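PDB 6X9L: aldehyde dehydrogenase family protein from Pseudomonas syringae pv. tomato, which oxidises long-chain aliphatic aldehydes such as octanal, using NAD+ as the electron acceptor. Local coordinates for residues Tyr133-Glu147 and Phe473-Ala486. The protein carries 1 engineered substitution. Sequence-based numbering, arbitrary orientation.
Sequences YRFQTVEGGTAIERE and FEEYLETKAIVGFA
A143 and I482 form a hydrogen-bonded antiparallel pair, as do E145 and K480, and the axes of strands 143-147 and 477-483 run 4.6 Å apart at 158°. I482 N donates to A143 O at 2.8 Å, and A143 N donates back to I482 O.

Aromatic packing closes both ends. The edge of F473 meets the face of Y133 in a T-shaped pair (planes at 71°), F473 CE2 standing over the centre of the Y133 ring. With F485 CG anti to the backbone N (chi1 -174°), the ring swings back over strand 143-147, where A143 CB makes a CH-pi contact 3.6 Å from the centroid of the F485 ring.

Polar and charged groups add side-chain links. Y133 OH donates to the anti side of E474 OE2 (3.1 Å), and R146 NH2 forms a looser salt bridge with the same oxygen at 3.6 Å. E147 OE1 receives K480 NZ on its syn side at 2.9 Å; I438 O of the second subunit also accepts from this ammonium, while Y459 of that subunit bonds E147 OE2.

Strand 136-138 pairs with 143-147 through T137 and I144, completing a three-stranded antiparallel arrangement. Residues 481-483 extend it in parallel with a strand of the second subunit, about 30 Å from the chain centre to the centre of the contact, which matches the protruding oligomerisation arm known from aldehyde dehydrogenases.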
loop_
_atom_site.group_PDB
_atom_site.type_symbol
_atom_site.label_atom_id
_atom_site.label_comp_id
_atom_site.label_asym_id
_atom_site.label_seq_id
_atom_site.Cartn_x
_atom_site.Cartn_y
_atom_site.Cartn_z
ATOM N N TYR A 133 -21.518 -6.868 3.075
ATOM C CA TYR A 133 -20.576 -6.120 2.263
ATOM C C TYR A 133 -21.123 -5.876 0.860
ATOM O O TYR A 133 -21.584 -6.803 0.186
ATOM C CB TYR A 133 -19.241 -6.862 2.188
ATOM C CG TYR A 133 -18.172 -5.978 1.609
ATOM C CD1 TYR A 133 -18.015 -5.870 0.237
ATOM C CD2 TYR A 133 -17.355 -5.197 2.435
ATOM C CE1 TYR A 133 -17.069 -5.036 -0.299
ATOM C CE2 TYR A 133 -16.407 -4.362 1.909
ATOM C CZ TYR A 133 -16.273 -4.285 0.537
ATOM O OH TYR A 133 -15.335 -3.469 -0.033
ATOM N N ARG A 134 -21.046 -4.628 0.410
ATOM C CA ARG A 134 -21.521 -4.244 -0.915
ATOM C C ARG A 134 -20.329 -4.267 -1.866
ATOM O O ARG A 134 -19.460 -3.390 -1.800
ATOM C CB ARG A 134 -22.178 -2.864 -0.886
ATOM C CG ARG A 134 -23.363 -2.725 0.070
ATOM C CD ARG A 134 -24.694 -3.079 -0.583
ATOM N NE ARG A 134 -25.292 -1.953 -1.308
ATOM C CZ ARG A 134 -25.449 -1.904 -2.629
ATOM N NH1 ARG A 134 -25.061 -2.923 -3.391
ATOM N NH2 ARG A 134 -26.003 -0.837 -3.194
ATOM N N PHE A 135 -20.285 -5.264 -2.749
ATOM C CA PHE A 135 -19.174 -5.336 -3.687
ATOM C C PHE A 135 -19.325 -4.346 -4.833
ATOM O O PHE A 135 -18.318 -3.915 -5.403
ATOM C CB PHE A 135 -19.015 -6.760 -4.228
ATOM C CG PHE A 135 -18.545 -7.754 -3.197
ATOM C CD1 PHE A 135 -17.203 -7.926 -2.949
ATOM C CD2 PHE A 135 -19.448 -8.523 -2.479
ATOM C CE1 PHE A 135 -16.761 -8.850 -2.002
ATOM C CE2 PHE A 135 -19.010 -9.442 -1.542
ATOM C CZ PHE A 135 -17.668 -9.602 -1.304
ATOM N N GLN A 136 -20.552 -3.954 -5.157
ATOM C CA GLN A 136 -20.813 -2.925 -6.148
ATOM C C GLN A 136 -21.576 -1.767 -5.522
ATOM O O GLN A 136 -22.427 -1.962 -4.651
ATOM C CB GLN A 136 -21.611 -3.474 -7.317
ATOM C CG GLN A 136 -21.967 -2.432 -8.340
ATOM C CD GLN A 136 -22.908 -2.973 -9.370
ATOM O OE1 GLN A 136 -22.544 -3.155 -10.539
ATOM N NE2 GLN A 136 -24.138 -3.247 -8.949
ATOM N N THR A 137 -21.265 -0.563 -5.993
ATOM C CA THR A 137 -21.898 0.685 -5.573
ATOM C C THR A 137 -22.105 1.539 -6.813
ATOM O O THR A 137 -21.274 1.523 -7.725
ATOM C CB THR A 137 -21.032 1.438 -4.560
ATOM O OG1 THR A 137 -20.880 0.638 -3.393
ATOM C CG2 THR A 137 -21.657 2.753 -4.173
ATOM N N VAL A 138 -23.202 2.282 -6.856
ATOM C CA VAL A 138 -23.543 3.060 -8.035
ATOM C C VAL A 138 -23.729 4.506 -7.594
ATOM O O VAL A 138 -24.635 4.809 -6.808
ATOM C CB VAL A 138 -24.788 2.505 -8.736
ATOM C CG1 VAL A 138 -25.140 3.327 -9.951
ATOM C CG2 VAL A 138 -24.540 1.037 -9.113
ATOM N N GLU A 139 -22.854 5.393 -8.083
ATOM C CA GLU A 139 -22.817 6.799 -7.696
ATOM C C GLU A 139 -23.419 7.718 -8.747
ATOM O O GLU A 139 -23.275 8.938 -8.635
ATOM C CB GLU A 139 -21.382 7.252 -7.420
ATOM C CG GLU A 139 -20.520 7.390 -8.693
ATOM C CD GLU A 139 -19.283 8.296 -8.524
ATOM O OE1 GLU A 139 -19.407 9.530 -8.719
ATOM O OE2 GLU A 139 -18.181 7.775 -8.211
ATOM N N GLY A 140 -24.074 7.171 -9.766
ATOM C CA GLY A 140 -24.596 7.978 -10.850
ATOM C C GLY A 140 -24.552 7.218 -12.159
ATOM O O GLY A 140 -25.303 6.253 -12.335
ATOM N N GLY A 141 -23.692 7.650 -13.088
ATOM C CA GLY A 141 -23.290 6.866 -14.236
ATOM C C GLY A 141 -22.024 6.068 -14.017
ATOM O O GLY A 141 -21.554 5.403 -14.943
ATOM N N THR A 142 -21.445 6.120 -12.812
ATOM C CA THR A 142 -20.224 5.396 -12.477
ATOM C C THR A 142 -20.525 4.378 -11.392
ATOM O O THR A 142 -21.217 4.689 -10.421
ATOM C CB THR A 142 -19.096 6.343 -11.990
ATOM O OG1 THR A 142 -18.638 7.162 -13.077
ATOM C CG2 THR A 142 -17.916 5.543 -11.425
ATOM N N ALA A 143 -20.006 3.168 -11.556
ATOM C CA ALA A 143 -20.178 2.097 -10.583
ATOM C C ALA A 143 -18.812 1.663 -10.062
ATOM O O ALA A 143 -17.853 1.543 -10.831
ATOM C CB ALA A 143 -20.915 0.888 -11.190
ATOM N N ILE A 144 -18.735 1.447 -8.750
ATOM C CA ILE A 144 -17.541 0.946 -8.081
ATOM C C ILE A 144 -17.744 -0.535 -7.808
ATOM O O ILE A 144 -18.698 -0.922 -7.123
ATOM C CB ILE A 144 -17.278 1.690 -6.767
ATOM C CG1 ILE A 144 -17.477 3.198 -6.949
ATOM C CG2 ILE A 144 -15.907 1.306 -6.201
ATOM C CD1 ILE A 144 -16.379 3.885 -7.681
ATOM N N GLU A 145 -16.858 -1.371 -8.331
ATOM C CA GLU A 145 -16.897 -2.795 -8.044
ATOM C C GLU A 145 -15.625 -3.183 -7.303
ATOM O O GLU A 145 -14.530 -2.798 -7.705
ATOM C CB GLU A 145 -17.070 -3.599 -9.332
ATOM C CG GLU A 145 -18.396 -3.281 -10.039
ATOM C CD GLU A 145 -18.706 -4.230 -11.188
ATOM O OE1 GLU A 145 -17.947 -5.208 -11.368
ATOM O OE2 GLU A 145 -19.708 -3.996 -11.902
ATOM N N ARG A 146 -15.775 -3.906 -6.205
ATOM C CA ARG A 146 -14.651 -4.386 -5.421
ATOM C C ARG A 146 -14.418 -5.850 -5.769
ATOM O O ARG A 146 -15.336 -6.669 -5.659
ATOM C CB ARG A 146 -14.925 -4.191 -3.930
ATOM C CG ARG A 146 -15.000 -2.725 -3.531
ATOM C CD ARG A 146 -13.622 -2.118 -3.602
ATOM N NE ARG A 146 -13.263 -1.516 -2.321
ATOM C CZ ARG A 146 -12.036 -1.478 -1.805
ATOM N NH1 ARG A 146 -11.002 -2.019 -2.446
ATOM N NH2 ARG A 146 -11.846 -0.904 -0.622
ATOM N N GLU A 147 -13.204 -6.171 -6.216
ATOM C CA GLU A 147 -12.890 -7.498 -6.720
ATOM C C GLU A 147 -11.674 -8.054 -5.999
ATOM O O GLU A 147 -10.811 -7.291 -5.552
ATOM C CB GLU A 147 -12.598 -7.476 -8.225
ATOM C CG GLU A 147 -13.695 -6.896 -9.059
ATOM C CD GLU A 147 -13.310 -6.755 -10.522
ATOM O OE1 GLU A 147 -14.199 -6.354 -11.319
ATOM O OE2 GLU A 147 -12.134 -7.042 -10.869
ATOM N N PHE A 473 -10.234 -6.964 5.461
ATOM C CA PHE A 473 -10.881 -7.576 4.307
ATOM C C PHE A 473 -10.611 -6.778 3.028
ATOM O O PHE A 473 -10.385 -7.356 1.951
ATOM C CB PHE A 473 -12.380 -7.683 4.613
ATOM C CG PHE A 473 -13.225 -8.190 3.484
ATOM C CD1 PHE A 473 -13.203 -9.530 3.128
ATOM C CD2 PHE A 473 -14.086 -7.333 2.822
ATOM C CE1 PHE A 473 -14.001 -9.997 2.109
ATOM C CE2 PHE A 473 -14.892 -7.793 1.799
ATOM C CZ PHE A 473 -14.851 -9.127 1.443
ATOM N N GLU A 474 -10.597 -5.446 3.133
ATOM C CA GLU A 474 -10.409 -4.613 1.949
ATOM C C GLU A 474 -8.969 -4.619 1.435
ATOM O O GLU A 474 -8.749 -4.272 0.271
ATOM C CB GLU A 474 -10.892 -3.192 2.244
ATOM C CG GLU A 474 -12.411 -3.135 2.481
ATOM C CD GLU A 474 -12.975 -1.722 2.545
ATOM O OE1 GLU A 474 -12.286 -0.813 3.059
ATOM O OE2 GLU A 474 -14.120 -1.526 2.084
ATOM N N GLU A 475 -7.997 -5.045 2.253
ATOM C CA GLU A 475 -6.637 -5.224 1.766
ATOM C C GLU A 475 -6.540 -6.274 0.668
ATOM O O GLU A 475 -5.549 -6.292 -0.066
ATOM C CB GLU A 475 -5.713 -5.613 2.914
ATOM C CG GLU A 475 -5.665 -4.591 4.014
ATOM C CD GLU A 475 -4.858 -3.359 3.634
ATOM O OE1 GLU A 475 -3.980 -3.481 2.753
ATOM O OE2 GLU A 475 -5.101 -2.276 4.225
ATOM N N TYR A 476 -7.534 -7.146 0.530
ATOM C CA TYR A 476 -7.502 -8.172 -0.502
ATOM C C TYR A 476 -8.418 -7.862 -1.678
ATOM O O TYR A 476 -8.596 -8.720 -2.551
ATOM C CB TYR A 476 -7.848 -9.530 0.106
ATOM C CG TYR A 476 -6.817 -9.970 1.112
ATOM C CD1 TYR A 476 -5.701 -10.701 0.718
ATOM C CD2 TYR A 476 -6.930 -9.618 2.449
ATOM C CE1 TYR A 476 -4.746 -11.084 1.632
ATOM C CE2 TYR A 476 -5.989 -10.006 3.367
ATOM C CZ TYR A 476 -4.894 -10.737 2.959
ATOM O OH TYR A 476 -3.946 -11.128 3.880
ATOM N N LEU A 477 -8.965 -6.650 -1.750
ATOM C CA LEU A 477 -9.790 -6.238 -2.878
ATOM C C LEU A 477 -9.096 -5.165 -3.700
ATOM O O LEU A 477 -8.515 -4.231 -3.146
ATOM C CB LEU A 477 -11.148 -5.712 -2.401
ATOM C CG LEU A 477 -11.941 -6.705 -1.550
ATOM C CD1 LEU A 477 -13.080 -5.980 -0.864
ATOM C CD2 LEU A 477 -12.436 -7.883 -2.394
ATOM N N GLU A 478 -9.146 -5.315 -5.024
ATOM C CA GLU A 478 -8.884 -4.199 -5.919
ATOM C C GLU A 478 -10.086 -3.268 -5.952
ATOM O O GLU A 478 -11.141 -3.542 -5.377
ATOM C CB GLU A 478 -8.575 -4.673 -7.330
ATOM C CG GLU A 478 -7.163 -5.132 -7.528
ATOM C CD GLU A 478 -6.145 -3.995 -7.474
ATOM O OE1 GLU A 478 -4.977 -4.250 -7.848
ATOM O OE2 GLU A 478 -6.511 -2.856 -7.063
ATOM N N THR A 479 -9.928 -2.164 -6.665
ATOM C CA THR A 479 -10.971 -1.157 -6.783
ATOM C C THR A 479 -11.131 -0.796 -8.254
ATOM O O THR A 479 -10.147 -0.453 -8.932
ATOM C CB THR A 479 -10.624 0.067 -5.923
ATOM O OG1 THR A 479 -10.794 -0.287 -4.547
ATOM C CG2 THR A 479 -11.502 1.274 -6.256
ATOM N N LYS A 480 -12.357 -0.909 -8.755
ATOM C CA LYS A 480 -12.630 -0.678 -10.160
ATOM C C LYS A 480 -13.710 0.378 -10.310
ATOM O O LYS A 480 -14.712 0.358 -9.589
ATOM C CB LYS A 480 -13.048 -1.969 -10.856
ATOM C CG LYS A 480 -13.473 -1.765 -12.290
ATOM C CD LYS A 480 -13.942 -3.065 -12.897
ATOM C CE LYS A 480 -12.763 -3.909 -13.356
ATOM N NZ LYS A 480 -13.200 -5.258 -13.771
ATOM N N ALA A 481 -13.499 1.313 -11.236
ATOM C CA ALA A 481 -14.509 2.306 -11.584
ATOM C C ALA A 481 -14.998 2.011 -12.991
ATOM O O ALA A 481 -14.199 1.933 -13.931
ATOM C CB ALA A 481 -13.977 3.737 -11.492
ATOM N N ILE A 482 -16.303 1.793 -13.120
ATOM C CA ILE A 482 -16.914 1.626 -14.427
ATOM C C ILE A 482 -17.640 2.919 -14.740
ATOM O O ILE A 482 -18.811 3.079 -14.375
ATOM C CB ILE A 482 -17.854 0.412 -14.457
ATOM C CG1 ILE A 482 -17.087 -0.825 -14.022
ATOM C CG2 ILE A 482 -18.430 0.201 -15.861
ATOM C CD1 ILE A 482 -17.945 -2.043 -13.960
ATOM N N VAL A 483 -16.933 3.858 -15.393
ATOM C CA VAL A 483 -17.509 5.138 -15.795
ATOM C C VAL A 483 -18.369 4.928 -17.038
ATOM O O VAL A 483 -18.035 4.120 -17.913
ATOM C CB VAL A 483 -16.404 6.186 -16.050
ATOM C CG1 VAL A 483 -16.987 7.588 -15.972
ATOM C CG2 VAL A 483 -15.238 6.029 -15.060
ATOM N N GLY A 484 -19.485 5.652 -17.125
ATOM C CA GLY A 484 -20.460 5.357 -18.156
ATOM C C GLY A 484 -21.290 4.118 -17.890
ATOM O O GLY A 484 -21.885 3.566 -18.818
ATOM N N PHE A 485 -21.315 3.651 -16.640
ATOM C CA PHE A 485 -22.147 2.512 -16.255
ATOM C C PHE A 485 -23.611 2.770 -16.582
ATOM O O PHE A 485 -24.304 1.885 -17.091
ATOM C CB PHE A 485 -21.950 2.245 -14.762
ATOM C CG PHE A 485 -22.633 1.022 -14.244
ATOM C CD1 PHE A 485 -22.078 -0.228 -14.429
ATOM C CD2 PHE A 485 -23.801 1.129 -13.501
ATOM C CE1 PHE A 485 -22.693 -1.356 -13.916
ATOM C CE2 PHE A 485 -24.418 0.010 -12.989
ATOM C CZ PHE A 485 -23.867 -1.237 -13.198
ATOM N N ALA A 486 -24.102 3.977 -16.288
ATOM C CA ALA A 486 -25.391 4.454 -16.784
ATOM C C ALA A 486 -25.166 5.629 -17.726
ATOM O O ALA A 486 -24.568 6.634 -17.315
ATOM C CB ALA A 486 -26.297 4.867 -15.627
#